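Local structure of acetyltransferase-like, GNAT family (Bacteroides thetaiotaomicron, 3EY5) at residues 19-24 and 50-55; 65-70 and 100-105. The protein probably acts as an N-acetyltransferase of the GNAT family, moving an acetyl group from acetyl-coenzyme A to an amine of an acceptor that remains unspecified. One frame throughout, in Å; residues are numbered along the deposited sequence.

Contact 1: 19-24 and 50-55; sequences KFMEEL and FHNNII
The Phe-20 ring is met on a slant by the end of Ile-54, whose CD1 lies nearest to two neighbouring ring carbons, 3.7 Å from Phe-20 CD2 and 4.0 Å from CE2. The second flat group is the Asn-52 amide, against which selenomethionine Met-21 runs from the opposite direction. Met-21 bends at chi2 (-84°), and this turn brings three successive atoms to the amide: CG is 3.5 Å from Asn-52 OD1, while SE lies 3.6 Å and CE 3.4 Å from Asn-52 ND2. No hydrogen bond joins the segments. Asn-52 ND2 is instead bonded to Thr-44 OG1 on helix 37-46, which probably sets the rotation of the amide; Asn-52 OD1 is buried here without a polar partner in the model, its nearest neighbours across the contact being Met-21 CG and CE. The nearest CA pair across the contact is Met-21 and Ile-54, 6.9 Å apart. Strand 50-57 is paired with strands 6-9 and 60-69, so helix 15-28 packs through Phe-20 and Met-21 on one face of the mixed sheet, as the first helix does in the GNAT fold.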
ATOM      1  N   LYS A  19      14.720  -1.889  -9.746  1.00 22.69           N
ATOM      2  CA  LYS A  19      14.878  -3.334  -9.802  1.00 22.87           C
ATOM      3  C   LYS A  19      14.777  -3.937  -8.400  1.00 22.40           C
ATOM      4  O   LYS A  19      14.183  -4.995  -8.227  1.00 23.22           O
ATOM      5  CB  LYS A  19      16.216  -3.705 -10.435  1.00 22.88           C
ATOM      6  CG  LYS A  19      16.212  -5.066 -11.119  1.00 24.73           C
ATOM      7  CD  LYS A  19      17.436  -5.232 -12.009  1.00 27.50           C
ATOM      8  CE  LYS A  19      17.329  -6.474 -12.911  1.00 30.91           C
ATOM      9  NZ  LYS A  19      16.674  -6.195 -14.237  1.00 33.28           N
ATOM     10  N   PHE A  20      15.357  -3.260  -7.411  1.00 21.17           N
ATOM     11  CA  PHE A  20      15.211  -3.657  -6.021  1.00 20.65           C
ATOM     12  C   PHE A  20      13.729  -3.711  -5.610  1.00 20.25           C
ATOM     13  O   PHE A  20      13.279  -4.700  -5.043  1.00 18.39           O
ATOM     14  CB  PHE A  20      15.976  -2.697  -5.085  1.00 20.58           C
ATOM     15  CG  PHE A  20      15.646  -2.880  -3.614  1.00 20.44           C
ATOM     16  CD1 PHE A  20      16.255  -3.890  -2.868  1.00 20.07           C
ATOM     17  CD2 PHE A  20      14.710  -2.055  -2.981  1.00 21.12           C
ATOM     18  CE1 PHE A  20      15.952  -4.056  -1.516  1.00 21.04           C
ATOM     19  CE2 PHE A  20      14.406  -2.218  -1.625  1.00 20.17           C
ATOM     20  CZ  PHE A  20      15.029  -3.220  -0.895  1.00 19.11           C
HETATM   21  N   MSE A  21      13.001  -2.630  -5.871  1.00 20.26           N
HETATM   22  CA  MSE A  21      11.563  -2.550  -5.577  1.00 21.27           C
HETATM   23  C   MSE A  21      10.816  -3.713  -6.265  1.00 21.65           C
HETATM   24  O   MSE A  21      10.047  -4.457  -5.627  1.00 22.58           O
HETATM   25  CB  MSE A  21      11.014  -1.181  -6.029  1.00 21.10           C
HETATM   26  CG  MSE A  21       9.499  -0.973  -5.966  1.00 21.40           C
HETATM   27 SE   MSE A  21       8.546  -1.641  -7.537  0.50 23.49          SE
HETATM   28  CE  MSE A  21       6.724  -1.400  -6.862  1.00 28.05           C
ATOM     29  N   GLU A  22      11.081  -3.873  -7.551  1.00 21.29           N
ATOM     30  CA  GLU A  22      10.456  -4.889  -8.386  1.00 22.38           C
ATOM     31  C   GLU A  22      10.723  -6.353  -7.943  1.00 22.08           C
ATOM     32  O   GLU A  22       9.795  -7.159  -7.915  1.00 21.49           O
ATOM     33  CB  GLU A  22      10.933  -4.697  -9.823  1.00 23.05           C
ATOM     34  CG  GLU A  22       9.998  -5.285 -10.865  1.00 26.88           C
ATOM     35  CD  GLU A  22      10.496  -5.025 -12.269  1.00 32.01           C
ATOM     36  OE1 GLU A  22      11.346  -5.811 -12.771  1.00 33.23           O
ATOM     37  OE2 GLU A  22      10.047  -4.014 -12.863  1.00 34.74           O
ATOM     38  N   GLU A  23      11.978  -6.687  -7.624  1.00 20.84           N
ATOM     39  CA  GLU A  23      12.307  -8.004  -7.085  1.00 21.15           C
ATOM     40  C   GLU A  23      11.563  -8.266  -5.760  1.00 19.96           C
ATOM     41  O   GLU A  23      10.959  -9.321  -5.565  1.00 19.33           O
ATOM     42  CB  GLU A  23      13.833  -8.175  -6.915  1.00 21.45           C
ATOM     43  CG  GLU A  23      14.254  -9.576  -6.388  1.00 25.62           C
ATOM     44  CD  GLU A  23      15.557 -10.144  -6.995  1.00 31.39           C
ATOM     45  OE1 GLU A  23      16.422  -9.361  -7.475  1.00 34.20           O
ATOM     46  OE2 GLU A  23      15.719 -11.394  -6.986  1.00 32.42           O
ATOM     47  N   LEU A  24      11.606  -7.285  -4.863  1.00 18.72           N
ATOM     48  CA  LEU A  24      10.986  -7.399  -3.567  1.00 17.28           C
ATOM     49  C   LEU A  24       9.449  -7.535  -3.660  1.00 17.22           C
ATOM     50  O   LEU A  24       8.834  -8.357  -2.958  1.00 16.41           O
ATOM     51  CB  LEU A  24      11.400  -6.192  -2.735  1.00 16.86           C
ATOM     52  CG  LEU A  24      10.866  -6.085  -1.330  1.00 17.65           C
ATOM     53  CD1 LEU A  24      11.095  -7.421  -0.561  1.00 20.51           C
ATOM     54  CD2 LEU A  24      11.542  -4.887  -0.626  1.00 17.80           C
ATOM     55  N   PHE A  50       0.509   8.913  -8.791  1.00 22.19           N
ATOM     56  CA  PHE A  50       0.980   7.612  -8.328  1.00 21.30           C
ATOM     57  C   PHE A  50       2.442   7.759  -7.921  1.00 20.77           C
ATOM     58  O   PHE A  50       3.264   8.312  -8.666  1.00 20.70           O
ATOM     59  CB  PHE A  50       0.792   6.487  -9.404  1.00 21.66           C
ATOM     60  CG  PHE A  50       1.396   5.140  -8.998  1.00 22.27           C
ATOM     61  CD1 PHE A  50       0.804   4.371  -7.997  1.00 23.51           C
ATOM     62  CD2 PHE A  50       2.587   4.681  -9.573  1.00 23.38           C
ATOM     63  CE1 PHE A  50       1.376   3.147  -7.573  1.00 24.15           C
ATOM     64  CE2 PHE A  50       3.176   3.459  -9.155  1.00 23.20           C
ATOM     65  CZ  PHE A  50       2.561   2.697  -8.157  1.00 23.20           C
ATOM     66  N   HIS A  51       2.789   7.255  -6.749  1.00 19.54           N
ATOM     67  CA  HIS A  51       4.128   7.472  -6.241  1.00 19.00           C
ATOM     68  C   HIS A  51       4.759   6.161  -5.801  1.00 19.21           C
ATOM     69  O   HIS A  51       4.244   5.467  -4.907  1.00 17.34           O
ATOM     70  CB  HIS A  51       4.107   8.440  -5.061  1.00 19.58           C
ATOM     71  CG  HIS A  51       3.528   9.781  -5.385  1.00 20.42           C
ATOM     72  ND1 HIS A  51       4.291  10.826  -5.860  1.00 24.11           N
ATOM     73  CD2 HIS A  51       2.257  10.247  -5.312  1.00 22.09           C
ATOM     74  CE1 HIS A  51       3.521  11.884  -6.057  1.00 22.49           C
ATOM     75  NE2 HIS A  51       2.282  11.554  -5.741  1.00 23.74           N
ATOM     76  N   ASN A  52       5.877   5.838  -6.439  1.00 18.70           N
ATOM     77  CA  ASN A  52       6.667   4.664  -6.092  1.00 20.07           C
ATOM     78  C   ASN A  52       7.889   5.098  -5.278  1.00 19.15           C
ATOM     79  O   ASN A  52       8.669   5.933  -5.733  1.00 20.13           O
ATOM     80  CB  ASN A  52       7.095   3.958  -7.392  1.00 20.27           C
ATOM     81  CG  ASN A  52       7.461   2.504  -7.182  1.00 22.08           C
ATOM     82  OD1 ASN A  52       7.868   2.093  -6.074  1.00 20.79           O
ATOM     83  ND2 ASN A  52       7.301   1.692  -8.253  1.00 23.88           N
ATOM     84  N   ASN A  53       8.040   4.563  -4.069  1.00 18.78           N
ATOM     85  CA  ASN A  53       9.101   5.013  -3.183  1.00 18.99           C
ATOM     86  C   ASN A  53       9.910   3.895  -2.589  1.00 19.12           C
ATOM     87  O   ASN A  53       9.352   2.877  -2.168  1.00 18.70           O
ATOM     88  CB  ASN A  53       8.559   5.853  -2.013  1.00 19.24           C
ATOM     89  CG  ASN A  53       7.607   6.936  -2.454  1.00 21.74           C
ATOM     90  OD1 ASN A  53       7.976   8.114  -2.518  1.00 22.90           O
ATOM     91  ND2 ASN A  53       6.340   6.550  -2.722  1.00 23.70           N
ATOM     92  N   ILE A  54      11.227   4.106  -2.529  1.00 19.62           N
ATOM     93  CA  ILE A  54      12.121   3.180  -1.838  1.00 19.85           C
ATOM     94  C   ILE A  54      12.262   3.689  -0.404  1.00 19.28           C
ATOM     95  O   ILE A  54      12.214   4.910  -0.124  1.00 19.57           O
ATOM     96  CB  ILE A  54      13.480   2.957  -2.595  1.00 20.19           C
ATOM     97  CG1 ILE A  54      14.397   2.040  -1.799  1.00 22.38           C
ATOM     98  CG2 ILE A  54      14.188   4.275  -2.837  1.00 21.04           C
ATOM     99  CD1 ILE A  54      15.582   1.518  -2.596  1.00 26.98           C
ATOM    100  N   ILE A  55      12.361   2.752   0.514  1.00 17.82           N
ATOM    101  CA  ILE A  55      12.479   3.094   1.903  1.00 17.63           C
ATOM    102  C   ILE A  55      13.942   2.840   2.299  1.00 18.41           C
ATOM    103  O   ILE A  55      14.477   1.756   2.051  1.00 17.35           O
ATOM    104  CB  ILE A  55      11.522   2.258   2.768  1.00 17.57           C
ATOM    105  CG1 ILE A  55      10.048   2.472   2.336  1.00 16.32           C
ATOM    106  CG2 ILE A  55      11.693   2.610   4.205  1.00 15.44           C
ATOM    107  CD1 ILE A  55       9.170   1.440   2.894  1.00 15.06           C
TER

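Contact 2: 65-70 and 100-105; sequences ITYWDF and EFLKRP
Tyr-67 in extended strand 60-69 faces the point where helix 90-101 ends, Phe-101 being its last residue and Leu-102 the first to leave helical geometry (psi 114°). This is the helix-on-sheet packing of the GNAT fold: the chain runs from strand 60-69 through the neighbouring strand 74-81 into the helix, which in relatives follows the glycine-rich loop that holds the pyrophosphate of acetyl-coenzyme A. The present contact lies at the other, C-terminal end of that helix and is plain packing.

Leu-102 does most of the touching, through one methyl. Its CD2 stands over a face of the Tyr-67 ring, 4.0 Å from the centroid and 24° off the normal, which meets the criterion for a CH-pi contact. The methyl is displaced toward the phenol end, with Leu-102 CD2 to Tyr-67 CZ at 3.7 Å. The opposite face of the ring is stacked on His-51, so the tyrosine is held between an aliphatic group and an aromatic one. Tyr-67 CG sits between its backbone N and carbonyl carbon (chi1 71°), a setting that sends the ring out from the sheet to the helix end. The Phe-101 side chain crosses that of Tyr-67 at about a right angle and meets it on a slant, a looser touch, and its ring stacks on Phe-7 of strand 6-9. Leu-102 also reaches Tyr-74. Asp-69 OD1 and Arg-104 NE, 5.3 Å apart, form no salt bridge, and OD1 bonds to Asp-71 N instead. At the phenol tip, Tyr-67 OH lies 3.8 Å from Leu-102 CD2 and 4.2 Å from Phe-101 CE2.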
ATOM      1  N   ILE A  65       7.337   1.382  -0.859  1.00 18.13           N
ATOM      2  CA  ILE A  65       5.945   1.624  -0.617  1.00 18.43           C
ATOM      3  C   ILE A  65       5.463   2.379  -1.817  1.00 18.65           C
ATOM      4  O   ILE A  65       6.161   3.247  -2.359  1.00 19.48           O
ATOM      5  CB  ILE A  65       5.718   2.466   0.699  1.00 19.39           C
ATOM      6  CG1 ILE A  65       4.240   2.866   0.878  1.00 20.41           C
ATOM      7  CG2 ILE A  65       6.580   3.739   0.706  1.00 19.40           C
ATOM      8  CD1 ILE A  65       3.799   2.857   2.342  1.00 24.84           C
ATOM      9  N   THR A  66       4.269   2.044  -2.252  1.00 17.78           N
ATOM     10  CA  THR A  66       3.664   2.738  -3.367  1.00 17.54           C
ATOM     11  C   THR A  66       2.367   3.293  -2.820  1.00 17.02           C
ATOM     12  O   THR A  66       1.713   2.655  -1.974  1.00 15.68           O
ATOM     13  CB  THR A  66       3.341   1.740  -4.550  1.00 17.81           C
ATOM     14  OG1 THR A  66       2.434   0.722  -4.100  1.00 20.66           O
ATOM     15  CG2 THR A  66       4.557   1.070  -4.974  1.00 15.64           C
ATOM     16  N   TYR A  67       2.028   4.497  -3.246  1.00 15.76           N
ATOM     17  CA  TYR A  67       0.808   5.101  -2.809  1.00 15.91           C
ATOM     18  C   TYR A  67       0.263   6.060  -3.857  1.00 17.01           C
ATOM     19  O   TYR A  67       0.977   6.556  -4.748  1.00 16.51           O
ATOM     20  CB  TYR A  67       0.997   5.788  -1.435  1.00 16.57           C
ATOM     21  CG  TYR A  67       1.839   7.031  -1.493  1.00 16.06           C
ATOM     22  CD1 TYR A  67       1.283   8.243  -1.872  1.00 17.85           C
ATOM     23  CD2 TYR A  67       3.213   6.992  -1.194  1.00 19.16           C
ATOM     24  CE1 TYR A  67       2.042   9.389  -1.950  1.00 20.05           C
ATOM     25  CE2 TYR A  67       4.005   8.165  -1.267  1.00 19.24           C
ATOM     26  CZ  TYR A  67       3.402   9.344  -1.661  1.00 19.52           C
ATOM     27  OH  TYR A  67       4.120  10.497  -1.741  1.00 20.65           O
ATOM     28  N   TRP A  68      -1.028   6.319  -3.731  1.00 18.33           N
ATOM     29  CA  TRP A  68      -1.700   7.293  -4.547  1.00 18.49           C
ATOM     30  C   TRP A  68      -2.075   8.501  -3.703  1.00 19.01           C
ATOM     31  O   TRP A  68      -2.510   8.391  -2.544  1.00 17.47           O
ATOM     32  CB  TRP A  68      -2.972   6.713  -5.123  1.00 18.58           C
ATOM     33  CG  TRP A  68      -2.757   5.553  -6.000  1.00 19.05           C
ATOM     34  CD1 TRP A  68      -2.407   4.282  -5.604  1.00 16.86           C
ATOM     35  CD2 TRP A  68      -2.881   5.519  -7.426  1.00 18.01           C
ATOM     36  NE1 TRP A  68      -2.296   3.471  -6.684  1.00 19.00           N
ATOM     37  CE2 TRP A  68      -2.583   4.196  -7.826  1.00 19.87           C
ATOM     38  CE3 TRP A  68      -3.191   6.486  -8.411  1.00 21.42           C
ATOM     39  CZ2 TRP A  68      -2.624   3.790  -9.163  1.00 19.60           C
ATOM     40  CZ3 TRP A  68      -3.219   6.088  -9.759  1.00 20.90           C
ATOM     41  CH2 TRP A  68      -2.939   4.753 -10.119  1.00 21.24           C
ATOM     42  N   ASP A  69      -1.951   9.647  -4.354  1.00 20.53           N
ATOM     43  CA  ASP A  69      -2.321  10.939  -3.822  1.00 22.83           C
ATOM     44  C   ASP A  69      -3.727  11.280  -4.367  1.00 23.59           C
ATOM     45  O   ASP A  69      -3.896  11.425  -5.572  1.00 23.45           O
ATOM     46  CB  ASP A  69      -1.250  11.918  -4.299  1.00 23.54           C
ATOM     47  CG  ASP A  69      -1.611  13.387  -4.058  1.00 29.39           C
ATOM     48  OD1 ASP A  69      -2.481  13.701  -3.185  1.00 33.09           O
ATOM     49  OD2 ASP A  69      -0.993  14.245  -4.752  1.00 33.36           O
ATOM     50  N   PHE A  70      -4.724  11.386  -3.483  1.00 25.20           N
ATOM     51  CA  PHE A  70      -6.109  11.741  -3.851  1.00 27.28           C
ATOM     52  C   PHE A  70      -6.593  13.039  -3.195  1.00 28.77           C
ATOM     53  O   PHE A  70      -7.779  13.182  -2.878  1.00 29.67           O
ATOM     54  CB  PHE A  70      -7.109  10.633  -3.480  1.00 27.59           C
ATOM     55  CG  PHE A  70      -6.996   9.389  -4.309  1.00 29.13           C
ATOM     56  CD1 PHE A  70      -6.472   8.226  -3.767  1.00 31.76           C
ATOM     57  CD2 PHE A  70      -7.429   9.366  -5.633  1.00 32.63           C
ATOM     58  CE1 PHE A  70      -6.384   7.060  -4.531  1.00 30.66           C
ATOM     59  CE2 PHE A  70      -7.325   8.206  -6.400  1.00 32.92           C
ATOM     60  CZ  PHE A  70      -6.795   7.054  -5.838  1.00 32.63           C
ATOM     61  N   GLU A 100       4.648  10.401   9.531  1.00 27.43           N
ATOM     62  CA  GLU A 100       5.293  11.718   9.463  1.00 28.00           C
ATOM     63  C   GLU A 100       5.331  12.214   8.015  1.00 27.52           C
ATOM     64  O   GLU A 100       5.107  13.395   7.725  1.00 28.57           O
ATOM     65  CB  GLU A 100       6.718  11.663  10.003  1.00 27.50           C
ATOM     66  CG  GLU A 100       6.866  10.967  11.338  1.00 31.79           C
ATOM     67  CD  GLU A 100       8.317  10.986  11.851  1.00 36.18           C
ATOM     68  OE1 GLU A 100       9.014  12.027  11.675  1.00 37.45           O
ATOM     69  OE2 GLU A 100       8.756   9.966  12.443  1.00 37.96           O
ATOM     70  N   PHE A 101       5.644  11.296   7.108  1.00 26.55           N
ATOM     71  CA  PHE A 101       5.922  11.640   5.722  1.00 25.46           C
ATOM     72  C   PHE A 101       4.636  12.005   4.999  1.00 25.02           C
ATOM     73  O   PHE A 101       4.629  12.924   4.162  1.00 24.38           O
ATOM     74  CB  PHE A 101       6.622  10.456   5.070  1.00 25.89           C
ATOM     75  CG  PHE A 101       7.030  10.677   3.635  1.00 26.88           C
ATOM     76  CD1 PHE A 101       7.963  11.659   3.294  1.00 26.31           C
ATOM     77  CD2 PHE A 101       6.518   9.853   2.626  1.00 25.45           C
ATOM     78  CE1 PHE A 101       8.340  11.848   1.981  1.00 25.07           C
ATOM     79  CE2 PHE A 101       6.896  10.022   1.313  1.00 25.71           C
ATOM     80  CZ  PHE A 101       7.812  11.021   0.978  1.00 26.06           C
ATOM     81  N   LEU A 102       3.559  11.280   5.333  1.00 23.27           N
ATOM     82  CA  LEU A 102       2.223  11.505   4.776  1.00 23.04           C
ATOM     83  C   LEU A 102       1.312  12.019   5.901  1.00 24.00           C
ATOM     84  O   LEU A 102       1.050  11.310   6.889  1.00 25.57           O
ATOM     85  CB  LEU A 102       1.649  10.215   4.150  1.00 21.42           C
ATOM     86  CG  LEU A 102       2.440   9.466   3.063  1.00 18.31           C
ATOM     87  CD1 LEU A 102       1.714   8.248   2.633  1.00 14.38           C
ATOM     88  CD2 LEU A 102       2.738  10.324   1.835  1.00 13.92           C
ATOM     89  N   LYS A 103       0.868  13.262   5.785  1.00 23.78           N
ATOM     90  CA  LYS A 103       0.147  13.891   6.874  1.00 23.81           C
ATOM     91  C   LYS A 103      -1.374  13.878   6.674  1.00 23.12           C
ATOM     92  O   LYS A 103      -2.126  13.725   7.644  1.00 23.02           O
ATOM     93  CB  LYS A 103       0.684  15.311   7.100  1.00 25.21           C
ATOM     94  CG  LYS A 103       1.922  15.347   7.994  1.00 26.92           C
ATOM     95  CD  LYS A 103       1.455  15.296   9.435  1.00 29.89           C
ATOM     96  CE  LYS A 103       2.342  14.452  10.274  1.00 31.66           C
ATOM     97  NZ  LYS A 103       1.520  13.955  11.388  1.00 34.19           N
ATOM     98  N   ARG A 104      -1.834  13.985   5.429  1.00 22.16           N
ATOM     99  CA  ARG A 104      -3.271  13.774   5.155  1.00 21.48           C
ATOM    100  C   ARG A 104      -3.660  12.327   5.536  1.00 19.66           C
ATOM    101  O   ARG A 104      -2.776  11.490   5.680  1.00 20.11           O
ATOM    102  CB  ARG A 104      -3.619  14.090   3.702  1.00 21.77           C
ATOM    103  CG  ARG A 104      -2.927  15.336   3.146  1.00 23.01           C
ATOM    104  CD  ARG A 104      -3.450  15.658   1.758  1.00 27.07           C
ATOM    105  NE  ARG A 104      -2.700  16.746   1.131  1.00 31.05           N
ATOM    106  CZ  ARG A 104      -2.925  18.043   1.379  1.00 33.00           C
ATOM    107  NH1 ARG A 104      -2.202  18.974   0.777  1.00 33.08           N
ATOM    108  NH2 ARG A 104      -3.870  18.424   2.238  1.00 31.83           N
ATOM    109  N   PRO A 105      -4.968  12.038   5.722  1.00 18.56           N
ATOM    110  CA  PRO A 105      -5.371  10.652   6.091  1.00 17.83           C
ATOM    111  C   PRO A 105      -4.821   9.565   5.134  1.00 17.07           C
ATOM    112  O   PRO A 105      -4.608   9.801   3.929  1.00 16.30           O
ATOM    113  CB  PRO A 105      -6.891  10.694   6.037  1.00 17.44           C
ATOM    114  CG  PRO A 105      -7.248  12.229   6.252  1.00 18.21           C
ATOM    115  CD  PRO A 105      -6.140  12.933   5.533  1.00 17.96           C
TER

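Contacts 1 and 2 are both buried, their centres about 15 Å apart, and they share one sheet: strands 50-57 and 60-69 are antiparallel neighbours. Probable backbone hydrogen bonds join them directly, His-51 N to Tyr-67 O and Asn-53 O to Ile-65 N, both at 2.8 Å. The two helices lie on opposite faces, since Asn-52 and Ile-54 point to helix 15-28 whereas Tyr-67, beside His-51 and Asn-53, points to the end of helix 90-101. Their chemistry differs in part. Both pair a ring with an aliphatic methyl; contact 1 adds a buried amide, bonded to Thr-44, against selenomethionine, whereas contact 2 has charged Asp-69 and Arg-104 at its less buried margin.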